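Local coordinates for beta-cardiotoxin OH-27 (Ophiophagus hannah, PDB 3PLC), which is a three-finger toxin of king cobra venom, an all-beta protein that probably acts on the heart, at residues K2-P7 against V36-I41. Sequence-based numbering, arbitrary orientation.
Sequences KCLNTP and VIRGCI
Arg38 lies along the chain from Leu4 to Pro7 and makes the largest single contribution to this contact. With CG beside its own backbone N (chi1 -64°) and the chain extended from there to NE, the side chain runs past Leu4 and brings NH1 to the main-chain carbonyls of Thr6 and Pro7. There NH1 donates to Thr6 O at 3.0 Å. The bond is bent, 149° at the hydrogen, and the acceptor sits near the guanidinium edge, 18° out of its plane. Pro7 O approaches the same nitrogen obliquely, at 3.2 Å. Leu4 packs on this side chain at two places: CB lies 3.7 Å from Arg38 CD, and CD1 stands over one guanidinium face, offset toward its rim. Beside this, Leu4 O faces Gly39, whose CA offers a C-H...O contact at 3.4 Å; Asn62 ND2 donates to the same oxygen. Pro7 touches Val36 O with the CG corner of its ring, at 3.5 Å.

At the other end two half-cystines meet. Cys3 SG and Cys40 SG come to 3.5 Å without being bonded to each other: Cys3 pairs with Cys22 and Cys40 with Cys15, so two separate disulfides pack sulfur against sulfur in the disulfide-rich core of the three-finger fold. Strands 2-4 and 37-41 run nearly antiparallel, yet belong to different sheets, with backbone hydrogen bonds linking Cys3 with Thr13 and Gly39 with Val23. The first finger is thus joined to the three-stranded sheet by disulfide packing at one end and, at the other, by one arginine holding a main-chain carbonyl, where its positive charge probably strengthens the bond.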
ATOM      1  N   LYS A   2       3.298  -0.661   9.418  1.00 38.21           N
ATOM      2  CA  LYS A   2       4.392  -0.923   8.459  1.00 36.17           C
ATOM      3  C   LYS A   2       3.835  -1.389   7.110  1.00 34.09           C
ATOM      4  O   LYS A   2       2.884  -2.169   7.063  1.00 34.78           O
ATOM      5  CB  LYS A   2       5.361  -1.966   9.012  1.00 37.29           C
ATOM      6  CG  LYS A   2       6.222  -1.528  10.233  1.00 40.19           C
ATOM      7  CD  LYS A   2       6.946  -2.742  10.815  1.00 42.52           C
ATOM      8  CE  LYS A   2       7.734  -2.447  12.118  1.00 48.32           C
ATOM      9  NZ  LYS A   2       8.548  -3.640  12.571  1.00 50.34           N
ATOM     10  N   CYS A   3       4.414  -0.921   6.007  1.00 32.07           N
ATOM     11  CA  CYS A   3       3.924  -1.323   4.681  1.00 30.43           C
ATOM     12  C   CYS A   3       5.050  -1.531   3.708  1.00 29.81           C
ATOM     13  O   CYS A   3       6.057  -0.836   3.814  1.00 30.86           O
ATOM     14  CB  CYS A   3       3.008  -0.264   4.062  1.00 29.31           C
ATOM     15  SG  CYS A   3       1.455   0.055   4.898  1.00 28.03           S
ATOM     16  N   LEU A   4       4.870  -2.454   2.748  1.00 28.76           N
ATOM     17  CA  LEU A   4       5.828  -2.581   1.632  1.00 28.75           C
ATOM     18  C   LEU A   4       5.801  -1.283   0.796  1.00 29.72           C
ATOM     19  O   LEU A   4       4.737  -0.671   0.576  1.00 29.67           O
ATOM     20  CB  LEU A   4       5.598  -3.848   0.769  1.00 28.13           C
ATOM     21  CG  LEU A   4       5.855  -5.237   1.436  1.00 26.71           C
ATOM     22  CD1 LEU A   4       5.974  -6.310   0.378  1.00 25.76           C
ATOM     23  CD2 LEU A   4       7.108  -5.270   2.230  1.00 22.76           C
ATOM     24  N   ASN A   5       6.978  -0.918   0.300  1.00 30.27           N
ATOM     25  CA  ASN A   5       7.320   0.437  -0.029  1.00 30.75           C
ATOM     26  C   ASN A   5       7.768   0.660  -1.473  1.00 29.95           C
ATOM     27  O   ASN A   5       7.823   1.806  -1.945  1.00 29.21           O
ATOM     28  CB  ASN A   5       8.509   0.836   0.860  1.00 32.42           C
ATOM     29  CG  ASN A   5       8.601   2.302   0.994  1.00 35.74           C
ATOM     30  OD1 ASN A   5       7.749   2.993   0.446  1.00 43.62           O
ATOM     31  ND2 ASN A   5       9.585   2.809   1.704  1.00 39.86           N
ATOM     32  N   THR A   6       8.131  -0.435  -2.135  1.00 28.75           N
ATOM     33  CA  THR A   6       8.883  -0.395  -3.375  1.00 29.91           C
ATOM     34  C   THR A   6       8.348  -1.505  -4.263  1.00 30.11           C
ATOM     35  O   THR A   6       7.554  -2.338  -3.800  1.00 28.79           O
ATOM     36  CB  THR A   6      10.424  -0.660  -3.134  1.00 31.51           C
ATOM     37  OG1 THR A   6      10.638  -2.037  -2.811  1.00 33.29           O
ATOM     38  CG2 THR A   6      10.986   0.192  -2.046  1.00 30.88           C
ATOM     39  N   PRO A   7       8.770  -1.549  -5.546  1.00 31.94           N
ATOM     40  CA  PRO A   7       8.350  -2.753  -6.285  1.00 32.94           C
ATOM     41  C   PRO A   7       9.061  -4.024  -5.794  1.00 33.93           C
ATOM     42  O   PRO A   7       8.766  -5.137  -6.236  1.00 34.87           O
ATOM     43  CB  PRO A   7       8.747  -2.421  -7.730  1.00 34.30           C
ATOM     44  CG  PRO A   7       8.797  -0.899  -7.757  1.00 33.25           C
ATOM     45  CD  PRO A   7       9.391  -0.551  -6.441  1.00 32.79           C
ATOM     46  N   VAL A  36       4.185  -1.481 -10.786  1.00 41.10           N
ATOM     47  CA  VAL A  36       3.746  -1.762  -9.401  1.00 37.59           C
ATOM     48  C   VAL A  36       4.220  -0.670  -8.439  1.00 36.21           C
ATOM     49  O   VAL A  36       5.421  -0.399  -8.376  1.00 36.85           O
ATOM     50  CB  VAL A  36       4.335  -3.104  -8.883  1.00 37.02           C
ATOM     51  CG1 VAL A  36       3.789  -3.448  -7.501  1.00 37.73           C
ATOM     52  CG2 VAL A  36       4.076  -4.266  -9.889  1.00 38.67           C
ATOM     53  N   ILE A  37       3.277  -0.048  -7.707  1.00 34.40           N
ATOM     54  CA  ILE A  37       3.576   0.873  -6.605  1.00 32.44           C
ATOM     55  C   ILE A  37       2.806   0.507  -5.310  1.00 30.51           C
ATOM     56  O   ILE A  37       1.614   0.171  -5.323  1.00 28.52           O
ATOM     57  CB  ILE A  37       3.343   2.378  -6.978  1.00 34.40           C
ATOM     58  CG1 ILE A  37       2.010   2.559  -7.704  1.00 35.75           C
ATOM     59  CG2 ILE A  37       4.495   2.911  -7.898  1.00 35.64           C
ATOM     60  CD1 ILE A  37       2.134   2.697  -9.248  1.00 38.84           C
ATOM     61  N   ARG A  38       3.539   0.582  -4.200  1.00 29.15           N
ATOM     62  CA  ARG A  38       3.119   0.124  -2.881  1.00 27.00           C
ATOM     63  C   ARG A  38       3.459   1.225  -1.909  1.00 25.92           C
ATOM     64  O   ARG A  38       4.366   1.983  -2.152  1.00 25.68           O
ATOM     65  CB  ARG A  38       3.927  -1.121  -2.524  1.00 27.73           C
ATOM     66  CG  ARG A  38       3.711  -2.356  -3.401  1.00 26.90           C
ATOM     67  CD  ARG A  38       4.593  -3.468  -2.818  1.00 29.00           C
ATOM     68  NE  ARG A  38       4.378  -4.779  -3.405  1.00 33.93           N
ATOM     69  CZ  ARG A  38       5.341  -5.553  -3.926  1.00 39.17           C
ATOM     70  NH1 ARG A  38       6.611  -5.147  -3.927  1.00 41.04           N
ATOM     71  NH2 ARG A  38       5.044  -6.753  -4.429  1.00 38.66           N
ATOM     72  N   GLY A  39       2.700   1.348  -0.835  1.00 26.22           N
ATOM     73  CA  GLY A  39       3.016   2.289   0.236  1.00 26.28           C
ATOM     74  C   GLY A  39       1.909   2.403   1.264  1.00 28.20           C
ATOM     75  O   GLY A  39       0.955   1.604   1.258  1.00 28.49           O
ATOM     76  N   CYS A  40       2.034   3.385   2.157  1.00 30.24           N
ATOM     77  CA  CYS A  40       1.080   3.589   3.251  1.00 32.82           C
ATOM     78  C   CYS A  40      -0.088   4.391   2.753  1.00 33.74           C
ATOM     79  O   CYS A  40       0.044   5.156   1.794  1.00 34.40           O
ATOM     80  CB  CYS A  40       1.743   4.309   4.440  1.00 32.60           C
ATOM     81  SG  CYS A  40       2.935   3.242   5.176  1.00 36.88           S
ATOM     82  N   ILE A  41      -1.232   4.256   3.409  1.00 35.38           N
ATOM     83  CA  ILE A  41      -2.431   4.978   3.005  1.00 37.31           C
ATOM     84  C   ILE A  41      -3.429   5.143   4.159  1.00 39.55           C
ATOM     85  O   ILE A  41      -3.357   4.432   5.142  1.00 38.99           O
ATOM     86  CB  ILE A  41      -3.103   4.276   1.805  1.00 38.36           C
ATOM     87  CG1 ILE A  41      -3.155   5.193   0.579  1.00 38.80           C
ATOM     88  CG2 ILE A  41      -4.472   3.754   2.180  1.00 39.10           C
ATOM     89  CD1 ILE A  41      -3.333   6.658   0.894  1.00 39.94           C
TER